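Local coordinates for protein aldehyde dehydrogenase (Burkholderia vietnamiensis, PDB 5KF0) that binds NADPH and, as a member of the aldehyde dehydrogenase family, probably oxidises aldehydes to carboxylic acids with a nicotinamide cofactor, at residues Ile114-Val119 with Ala168-Ala173; Tyr16-Glu21 with Ala210-Pro215; Val150-Cys155 with Met474-Leu479. All blocks are in the same frame, centred on the assembly; numbering follows the deposited sequence.

Interaction 1: Ile114-Val119 with Ala168-Ala173; sequences IDTFRV and AAHKVA
Phe-117 and Ala-173 illustrate how an aromatic ring on one helix can be received by the small residues of another. The methyl CB of Ala-173 sits over the middle of the Phe-117 ring, 3.8 Å from its centroid and only 2° off the normal, a CH-pi contact of nearly ideal geometry. Ala-169, one turn earlier, meets the same ring at its edge, its CB 3.5 Å from Phe-117 CE1. Val-172 CG1 comes obliquely to CZ, 4.0 Å away. Alanine methyls thus meet one face and part of the edge, while helix 70-86 packs on the ring as well, Phe-84 edge-to-face.

A second CH-pi contact lies beside the first. The first torsion of Thr-116 places CG2 anti to the backbone N, and this methyl comes to rest over the centre of the His-170 imidazole, 3.8 Å from its centroid; it also touches Ala-169 CB at the same distance. The polar rim is looser: Thr-116 OG1 and His-170 NE2 are 3.4 Å apart, and each has a firmer partner elsewhere, Asn-166 for the hydroxyl and Asp-450 for the imidazole. Farther round helix 103-123, Asp-115 and Arg-118, partly exposed, take no part in this packing and turn to other subunits: Arg-118 forms a salt bridge with Asp-78 of the second, and Asp-115 packs on Ser-137 of the third.

The two short helical segments run nearly parallel, their axes 9.2 Å apart and inclined by 20°. Helix 164-178 links the neighbouring parallel strands 155-158 and 182-185, so Phe-117 packs on the helix of a beta-alpha-beta crossover, the repeating element of the Rossmann-like cofactor-binding domain of aldehyde dehydrogenases.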
loop_
_atom_site.group_PDB
_atom_site.type_symbol
_atom_site.label_atom_id
_atom_site.label_comp_id
_atom_site.label_asym_id
_atom_site.label_seq_id
_atom_site.Cartn_x
_atom_site.Cartn_y
_atom_site.Cartn_z
ATOM N N ILE A 114 20.355 -6.370 -17.163
ATOM C CA ILE A 114 20.064 -7.514 -16.305
ATOM C C ILE A 114 19.304 -7.075 -15.057
ATOM O O ILE A 114 18.310 -7.703 -14.670
ATOM C CB ILE A 114 21.368 -8.255 -15.953
ATOM C CG1 ILE A 114 21.935 -8.922 -17.202
ATOM C CG2 ILE A 114 21.110 -9.291 -14.869
ATOM C CD1 ILE A 114 23.436 -9.207 -17.130
ATOM N N ASP A 115 19.749 -5.981 -14.420
ATOM C CA ASP A 115 19.061 -5.433 -13.250
ATOM C C ASP A 115 17.597 -5.141 -13.560
ATOM O O ASP A 115 16.701 -5.468 -12.773
ATOM C CB ASP A 115 19.735 -4.136 -12.772
ATOM C CG ASP A 115 21.089 -4.352 -12.089
ATOM O OD1 ASP A 115 21.430 -5.486 -11.701
ATOM O OD2 ASP A 115 21.814 -3.341 -11.926
ATOM N N THR A 116 17.338 -4.504 -14.705
ATOM C CA THR A 116 15.975 -4.113 -15.054
ATOM C C THR A 116 15.083 -5.334 -15.258
ATOM O O THR A 116 13.951 -5.376 -14.758
ATOM C CB THR A 116 16.010 -3.221 -16.301
ATOM O OG1 THR A 116 16.762 -2.038 -16.002
ATOM C CG2 THR A 116 14.601 -2.826 -16.763
ATOM N N PHE A 117 15.577 -6.349 -15.974
ATOM C CA PHE A 117 14.793 -7.575 -16.115
ATOM C C PHE A 117 14.608 -8.293 -14.788
ATOM O O PHE A 117 13.558 -8.918 -14.567
ATOM C CB PHE A 117 15.440 -8.510 -17.147
ATOM C CG PHE A 117 14.982 -8.241 -18.552
ATOM C CD1 PHE A 117 15.432 -7.116 -19.240
ATOM C CD2 PHE A 117 14.101 -9.105 -19.188
ATOM C CE1 PHE A 117 14.984 -6.853 -20.542
ATOM C CE2 PHE A 117 13.664 -8.853 -20.494
ATOM C CZ PHE A 117 14.109 -7.728 -21.164
ATOM N N ARG A 118 15.596 -8.231 -13.892
ATOM C CA ARG A 118 15.434 -8.896 -12.606
ATOM C C ARG A 118 14.366 -8.213 -11.759
ATOM O O ARG A 118 13.573 -8.893 -11.094
ATOM C CB ARG A 118 16.759 -8.951 -11.852
ATOM C CG ARG A 118 16.600 -9.670 -10.540
ATOM C CD ARG A 118 17.901 -10.086 -9.921
ATOM N NE ARG A 118 17.606 -10.983 -8.815
ATOM C CZ ARG A 118 18.510 -11.504 -7.998
ATOM N NH1 ARG A 118 19.805 -11.227 -8.151
ATOM N NH2 ARG A 118 18.112 -12.314 -7.036
ATOM N N VAL A 119 14.318 -6.872 -11.766
ATOM C CA VAL A 119 13.229 -6.190 -11.061
ATOM C C VAL A 119 11.883 -6.612 -11.640
ATOM O O VAL A 119 10.915 -6.857 -10.902
ATOM C CB VAL A 119 13.390 -4.658 -11.118
ATOM C CG1 VAL A 119 12.198 -3.962 -10.460
ATOM C CG2 VAL A 119 14.675 -4.210 -10.462
ATOM N N ALA A 168 15.275 0.046 -23.879
ATOM C CA ALA A 168 14.350 -0.957 -24.393
ATOM C C ALA A 168 13.840 -1.849 -23.266
ATOM O O ALA A 168 12.648 -2.179 -23.214
ATOM C CB ALA A 168 15.030 -1.794 -25.479
ATOM N N ALA A 169 14.730 -2.230 -22.343
ATOM C CA ALA A 169 14.349 -3.097 -21.226
ATOM C C ALA A 169 13.275 -2.460 -20.361
ATOM O O ALA A 169 12.396 -3.165 -19.845
ATOM C CB ALA A 169 15.574 -3.435 -20.370
ATOM N N HIS A 170 13.321 -1.135 -20.191
ATOM C CA HIS A 170 12.328 -0.475 -19.350
ATOM C C HIS A 170 10.943 -0.458 -19.978
ATOM O O HIS A 170 9.989 -0.070 -19.295
ATOM C CB HIS A 170 12.799 0.949 -18.998
ATOM C CG HIS A 170 13.648 0.984 -17.764
ATOM N ND1 HIS A 170 13.125 0.777 -16.504
ATOM C CD2 HIS A 170 14.987 1.137 -17.597
ATOM C CE1 HIS A 170 14.101 0.816 -15.612
ATOM N NE2 HIS A 170 15.239 1.036 -16.249
ATOM N N LYS A 171 10.799 -0.884 -21.233
ATOM C CA LYS A 171 9.490 -1.110 -21.835
ATOM C C LYS A 171 9.175 -2.589 -21.995
ATOM O O LYS A 171 8.090 -3.036 -21.609
ATOM C CB LYS A 171 9.406 -0.402 -23.199
ATOM C CG LYS A 171 9.762 1.101 -23.111
ATOM C CD LYS A 171 9.533 1.822 -24.448
ATOM C CE LYS A 171 10.160 3.226 -24.417
ATOM N NZ LYS A 171 9.526 4.107 -23.377
ATOM N N VAL A 172 10.129 -3.356 -22.529
ATOM C CA VAL A 172 9.935 -4.782 -22.797
ATOM C C VAL A 172 9.681 -5.548 -21.506
ATOM O O VAL A 172 8.762 -6.374 -21.425
ATOM C CB VAL A 172 11.159 -5.345 -23.541
ATOM C CG1 VAL A 172 11.109 -6.872 -23.600
ATOM C CG2 VAL A 172 11.250 -4.745 -24.944
ATOM N N ALA A 173 10.539 -5.345 -20.496
ATOM C CA ALA A 173 10.437 -6.178 -19.299
ATOM C C ALA A 173 9.125 -5.949 -18.555
ATOM O O ALA A 173 8.475 -6.942 -18.179
ATOM C CB ALA A 173 11.655 -5.954 -18.397
#

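Interaction 2: Tyr16-Glu21 with Ala210-Pro215; sequences YYLANE and AFSVLP
Tyr-17 and Val-213 pair through their backbones in a single antiparallel hydrogen-bonded bridge. The bond from Tyr-17 N to Val-213 O, 3.1 Å long, is nearly straight at 173°; the return bond from Val-213 N to Tyr-17 O is shorter, 2.8 Å, but bent to 143°. A third backbone bond follows past the bridge, Asn-20 N donating to Phe-211 O at 2.9 Å.

Two side chains serve as acceptors. Ser-212 OG, set anti to its carbonyl carbon (chi1 -65°), accepts from Ala-19 N at 2.8 Å, almost linearly. Asn-20 OD1 takes a weak bond from Phe-211 N and a hydrogen bond from Gly-209 N.

Among the nonpolar contacts, Asn-20 CA lies over one face of the Phe-211 ring, offset toward its rim, as a CH-pi contact 3.8 Å from the centroid. At the other end Leu-214 CD2 rests 3.6 Å from Tyr-16 CD1, and Pro-215 CD lies 3.5 Å from Tyr-16 CB.

Ala-19 and Asn-20 occupy the corner of a type I' turn, with positive phi angles. The result is a two-residue beta hairpin, 13-18 with 21-23, docked beside the outermost strand, 211-213, of the Rossmann-like sheet.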
loop_
_atom_site.group_PDB
_atom_site.type_symbol
_atom_site.label_atom_id
_atom_site.label_comp_id
_atom_site.label_asym_id
_atom_site.label_seq_id
_atom_site.Cartn_x
_atom_site.Cartn_y
_atom_site.Cartn_z
ATOM N N TYR A 16 14.981 -9.304 -38.536
ATOM C CA TYR A 16 14.063 -8.717 -37.567
ATOM C C TYR A 16 13.158 -9.816 -37.030
ATOM O O TYR A 16 13.170 -10.948 -37.509
ATOM C CB TYR A 16 13.255 -7.531 -38.131
ATOM C CG TYR A 16 12.382 -7.721 -39.352
ATOM C CD1 TYR A 16 11.305 -8.610 -39.353
ATOM C CD2 TYR A 16 12.588 -6.947 -40.490
ATOM C CE1 TYR A 16 10.489 -8.749 -40.472
ATOM C CE2 TYR A 16 11.780 -7.083 -41.603
ATOM C CZ TYR A 16 10.738 -7.984 -41.594
ATOM O OH TYR A 16 9.927 -8.122 -42.700
ATOM N N TYR A 17 12.397 -9.487 -35.990
ATOM C CA TYR A 17 11.563 -10.476 -35.317
ATOM C C TYR A 17 10.107 -10.081 -35.464
ATOM O O TYR A 17 9.689 -9.022 -34.979
ATOM C CB TYR A 17 11.973 -10.637 -33.853
ATOM C CG TYR A 17 13.231 -11.474 -33.779
ATOM C CD1 TYR A 17 13.164 -12.848 -33.571
ATOM C CD2 TYR A 17 14.480 -10.903 -34.009
ATOM C CE1 TYR A 17 14.315 -13.629 -33.550
ATOM C CE2 TYR A 17 15.638 -11.679 -33.993
ATOM C CZ TYR A 17 15.542 -13.038 -33.761
ATOM O OH TYR A 17 16.684 -13.822 -33.742
ATOM N N LEU A 18 9.351 -10.924 -36.159
ATOM C CA LEU A 18 7.944 -10.693 -36.452
ATOM C C LEU A 18 7.160 -11.816 -35.792
ATOM O O LEU A 18 7.330 -12.990 -36.153
ATOM C CB LEU A 18 7.705 -10.655 -37.966
ATOM C CG LEU A 18 6.257 -10.601 -38.450
ATOM C CD1 LEU A 18 5.607 -9.342 -37.966
ATOM C CD2 LEU A 18 6.197 -10.692 -39.981
ATOM N N ALA A 19 6.300 -11.454 -34.840
ATOM C CA ALA A 19 5.501 -12.425 -34.085
ATOM C C ALA A 19 6.376 -13.565 -33.568
ATOM O O ALA A 19 6.129 -14.751 -33.816
ATOM C CB ALA A 19 4.336 -12.948 -34.923
ATOM N N ASN A 20 7.433 -13.180 -32.864
ATOM C CA ASN A 20 8.351 -14.010 -32.100
ATOM C C ASN A 20 9.400 -14.713 -32.950
ATOM O O ASN A 20 10.223 -15.413 -32.368
ATOM C CB ASN A 20 7.663 -15.115 -31.274
ATOM C CG ASN A 20 6.551 -14.603 -30.366
ATOM O OD1 ASN A 20 5.800 -13.680 -30.705
ATOM N ND2 ASN A 20 6.423 -15.240 -29.203
ATOM N N GLU A 21 9.389 -14.592 -34.284
ATOM C CA GLU A 21 10.253 -15.418 -35.118
ATOM C C GLU A 21 11.131 -14.573 -36.037
ATOM O O GLU A 21 10.734 -13.500 -36.498
ATOM C CB GLU A 21 9.410 -16.421 -35.942
ATOM C CG GLU A 21 8.625 -17.374 -35.023
ATOM C CD GLU A 21 7.873 -18.481 -35.762
ATOM O OE1 GLU A 21 6.625 -18.515 -35.694
ATOM O OE2 GLU A 21 8.529 -19.316 -36.400
ATOM N N ALA A 210 3.305 -12.360 -29.177
ATOM C CA ALA A 210 3.665 -11.646 -27.954
ATOM C C ALA A 210 4.646 -10.519 -28.229
ATOM O O ALA A 210 4.592 -9.480 -27.561
ATOM C CB ALA A 210 4.268 -12.610 -26.926
ATOM N N PHE A 211 5.543 -10.686 -29.196
ATOM C CA PHE A 211 6.483 -9.605 -29.456
ATOM C C PHE A 211 6.899 -9.578 -30.915
ATOM O O PHE A 211 6.928 -10.605 -31.600
ATOM C CB PHE A 211 7.723 -9.714 -28.558
ATOM C CG PHE A 211 8.666 -10.823 -28.939
ATOM C CD1 PHE A 211 9.760 -10.564 -29.749
ATOM C CD2 PHE A 211 8.476 -12.119 -28.461
ATOM C CE1 PHE A 211 10.642 -11.580 -30.096
ATOM C CE2 PHE A 211 9.365 -13.147 -28.793
ATOM C CZ PHE A 211 10.453 -12.871 -29.609
ATOM N N SER A 212 7.192 -8.369 -31.383
ATOM C CA SER A 212 7.950 -8.134 -32.598
ATOM C C SER A 212 8.984 -7.063 -32.294
ATOM O O SER A 212 8.726 -6.146 -31.508
ATOM C CB SER A 212 7.047 -7.692 -33.768
ATOM O OG SER A 212 6.148 -8.733 -34.142
ATOM N N VAL A 213 10.160 -7.179 -32.911
ATOM C CA VAL A 213 11.192 -6.145 -32.814
ATOM C C VAL A 213 11.563 -5.789 -34.251
ATOM O O VAL A 213 12.131 -6.615 -34.977
ATOM C CB VAL A 213 12.416 -6.601 -32.003
ATOM C CG1 VAL A 213 13.490 -5.502 -31.991
ATOM C CG2 VAL A 213 11.999 -6.954 -30.560
ATOM N N LEU A 214 11.213 -4.578 -34.669
ATOM C CA LEU A 214 11.235 -4.195 -36.080
ATOM C C LEU A 214 12.057 -2.930 -36.276
ATOM O O LEU A 214 11.574 -1.826 -35.948
ATOM C CB LEU A 214 9.815 -3.975 -36.602
ATOM C CG LEU A 214 8.847 -5.154 -36.533
ATOM C CD1 LEU A 214 7.496 -4.739 -37.102
ATOM C CD2 LEU A 214 9.391 -6.353 -37.287
ATOM N N PRO A 215 13.263 -3.026 -36.817
ATOM C CA PRO A 215 13.987 -1.811 -37.202
ATOM C C PRO A 215 13.236 -1.091 -38.310
ATOM O O PRO A 215 12.745 -1.714 -39.250
ATOM C CB PRO A 215 15.344 -2.341 -37.687
ATOM C CG PRO A 215 15.446 -3.751 -37.122
ATOM C CD PRO A 215 14.031 -4.252 -37.091
#

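Interaction 3: Val150-Cys155 with Met474-Leu479; sequences VPIGPC and MTEPRL
Arg-478 starts extended and bends at chi3 (-66°), folding its guanidinium group back over Val-150. There CG2 of the valine lies 3.8 Å above the centre of the guanidinium plane, and CG1 is 3.7 Å from NH2. Val-150 is modelled in two conformers, so this packing holds for the one described and is less certain for the other. Ile-152 has CG1 anti to the backbone N (chi1 -165°), which directs that branch toward Glu-476 CG, 4.1 Å away, and sets CG2 against Met-474 O at 3.4 Å.

Beneath these side chains the backbones zip together. Val-150 N donates to Glu-476 O at 2.9 Å, and Glu-476 N returns a bond to Val-150 O at 2.8 Å, in the plane of the carbonyl. The next pair, Pro-151 with Thr-475, is non-hydrogen-bonded, where strand 475-483 would take no N-H from residue 151, so proline fits the pairing. Ile-152 N then reaches Met-474 O at 2.9 Å, from above the carbonyl plane.

The charged ends look to the third subunit, where Arg-464 forms a salt bridge with Glu-476 and the carbonyl of Trp-431 receives Arg-478 NH1. Leu-479 pairs in parallel with a strand of that chain. The contact lies where strands 143-151 and 475-483 meet the body of the subunit, at the base of the antiparallel beta arm through which aldehyde dehydrogenases oligomerise.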
loop_
_atom_site.group_PDB
_atom_site.type_symbol
_atom_site.label_atom_id
_atom_site.label_comp_id
_atom_site.label_asym_id
_atom_site.label_seq_id
_atom_site.Cartn_x
_atom_site.Cartn_y
_atom_site.Cartn_z
ATOM N N VAL A 150 -5.481 -5.435 -15.516
ATOM C CA VAL A 150 -5.601 -6.200 -16.760
ATOM C C VAL A 150 -4.608 -5.626 -17.767
ATOM O O VAL A 150 -4.493 -4.400 -17.864
ATOM C CB VAL A 150 -7.042 -6.136 -17.300
ATOM C CG1 VAL A 150 -7.180 -6.903 -18.617
ATOM C CG2 VAL A 150 -8.024 -6.675 -16.257
ATOM N N PRO A 151 -3.884 -6.435 -18.534
ATOM C CA PRO A 151 -2.989 -5.863 -19.548
ATOM C C PRO A 151 -3.761 -4.919 -20.460
ATOM O O PRO A 151 -4.904 -5.191 -20.837
ATOM C CB PRO A 151 -2.474 -7.086 -20.320
ATOM C CG PRO A 151 -2.796 -8.267 -19.510
ATOM C CD PRO A 151 -3.866 -7.911 -18.517
ATOM N N ILE A 152 -3.135 -3.791 -20.807
ATOM C CA ILE A 152 -3.844 -2.767 -21.576
ATOM C C ILE A 152 -4.102 -3.214 -23.012
ATOM O O ILE A 152 -5.055 -2.748 -23.649
ATOM C CB ILE A 152 -3.078 -1.432 -21.525
ATOM C CG1 ILE A 152 -3.969 -0.275 -21.988
ATOM C CG2 ILE A 152 -1.776 -1.518 -22.334
ATOM C CD1 ILE A 152 -3.365 1.102 -21.679
ATOM N N GLY A 153 -3.286 -4.115 -23.542
ATOM C CA GLY A 153 -3.421 -4.543 -24.912
ATOM C C GLY A 153 -2.109 -4.370 -25.640
ATOM O O GLY A 153 -1.054 -4.215 -25.013
ATOM N N PRO A 154 -2.139 -4.373 -26.972
ATOM C CA PRO A 154 -0.892 -4.195 -27.729
ATOM C C PRO A 154 -0.255 -2.848 -27.429
ATOM O O PRO A 154 -0.924 -1.812 -27.429
ATOM C CB PRO A 154 -1.345 -4.290 -29.189
ATOM C CG PRO A 154 -2.655 -5.066 -29.127
ATOM C CD PRO A 154 -3.296 -4.578 -27.858
ATOM N N CYS A 155 1.051 -2.872 -27.175
ATOM C CA CYS A 155 1.812 -1.675 -26.848
ATOM C C CYS A 155 2.806 -1.382 -27.959
ATOM O O CYS A 155 3.442 -2.298 -28.485
ATOM C CB CYS A 155 2.583 -1.834 -25.534
ATOM S SG CYS A 155 1.531 -2.009 -24.070
ATOM N N MET A 474 0.860 0.120 -18.315
ATOM C CA MET A 474 0.591 -0.968 -19.243
ATOM C C MET A 474 -0.571 -1.837 -18.798
ATOM O O MET A 474 -0.788 -2.910 -19.373
ATOM C CB MET A 474 1.846 -1.821 -19.420
ATOM C CG MET A 474 2.983 -1.033 -20.044
ATOM S SD MET A 474 4.515 -1.968 -20.154
ATOM C CE MET A 474 5.601 -0.623 -20.609
ATOM N N THR A 475 -1.332 -1.392 -17.802
ATOM C CA THR A 475 -2.510 -2.126 -17.369
ATOM C C THR A 475 -3.672 -1.163 -17.186
ATOM O O THR A 475 -3.483 0.037 -16.944
ATOM C CB THR A 475 -2.269 -2.883 -16.047
ATOM O OG1 THR A 475 -1.757 -1.987 -15.048
ATOM C CG2 THR A 475 -1.291 -4.042 -16.239
ATOM N N GLU A 476 -4.884 -1.715 -17.308
ATOM C CA GLU A 476 -6.102 -1.015 -16.939
ATOM C C GLU A 476 -6.639 -1.607 -15.655
ATOM O O GLU A 476 -6.746 -2.832 -15.560
ATOM C CB GLU A 476 -7.176 -1.137 -18.028
ATOM C CG GLU A 476 -6.958 -0.217 -19.236
ATOM C CD GLU A 476 -7.356 1.215 -18.958
ATOM O OE1 GLU A 476 -7.224 2.058 -19.872
ATOM O OE2 GLU A 476 -7.801 1.506 -17.826
ATOM N N PRO A 477 -7.020 -0.807 -14.666
ATOM C CA PRO A 477 -7.740 -1.381 -13.525
ATOM C C PRO A 477 -9.098 -1.899 -13.974
ATOM O O PRO A 477 -9.783 -1.281 -14.797
ATOM C CB PRO A 477 -7.889 -0.206 -12.550
ATOM C CG PRO A 477 -7.725 1.011 -13.376
ATOM C CD PRO A 477 -6.861 0.651 -14.564
ATOM N N ARG A 478 -9.488 -3.056 -13.443
ATOM C CA ARG A 478 -10.837 -3.558 -13.681
ATOM C C ARG A 478 -11.466 -3.851 -12.329
ATOM O O ARG A 478 -11.020 -4.751 -11.606
ATOM C CB ARG A 478 -10.848 -4.797 -14.580
ATOM C CG ARG A 478 -12.273 -5.138 -15.034
ATOM C CD ARG A 478 -12.292 -6.252 -16.069
ATOM N NE ARG A 478 -11.667 -5.842 -17.323
ATOM C CZ ARG A 478 -11.254 -6.704 -18.247
ATOM N NH1 ARG A 478 -11.378 -8.014 -18.024
ATOM N NH2 ARG A 478 -10.709 -6.266 -19.381
ATOM N N LEU A 479 -12.467 -3.049 -11.983
ATOM C CA LEU A 479 -13.175 -3.172 -10.722
ATOM C C LEU A 479 -14.272 -4.214 -10.851
ATOM O O LEU A 479 -14.984 -4.251 -11.855
ATOM C CB LEU A 479 -13.788 -1.819 -10.349
ATOM C CG LEU A 479 -14.684 -1.763 -9.111
ATOM C CD1 LEU A 479 -13.837 -1.966 -7.847
ATOM C CD2 LEU A 479 -15.420 -0.411 -9.097
#

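How the interactions relate
From the N terminus, residues 16-21 come first and meet their partner at 210-215, which closes interaction 2. Within that loop lies interaction 1, which closes when helix 164-178 returns to helix 103-123. Between those helices the chain passes 150-155, whose partner appears only at 474-479, so interaction 3 crosses both other closures. Interaction 2 joins the N-terminal hairpin to the cofactor-domain sheet, interaction 1 lays a helix against one of its crossover helices, and interaction 3 pairs the C-terminal strand with strand 143-151 at the base of the oligomerisation arm. Interactions 1 and 3 touch, Met-474 CE lying 3.6 Å from Lys-171 O; interaction 2 touches neither, its nearest atoms about 6 Å and 7 Å away respectively.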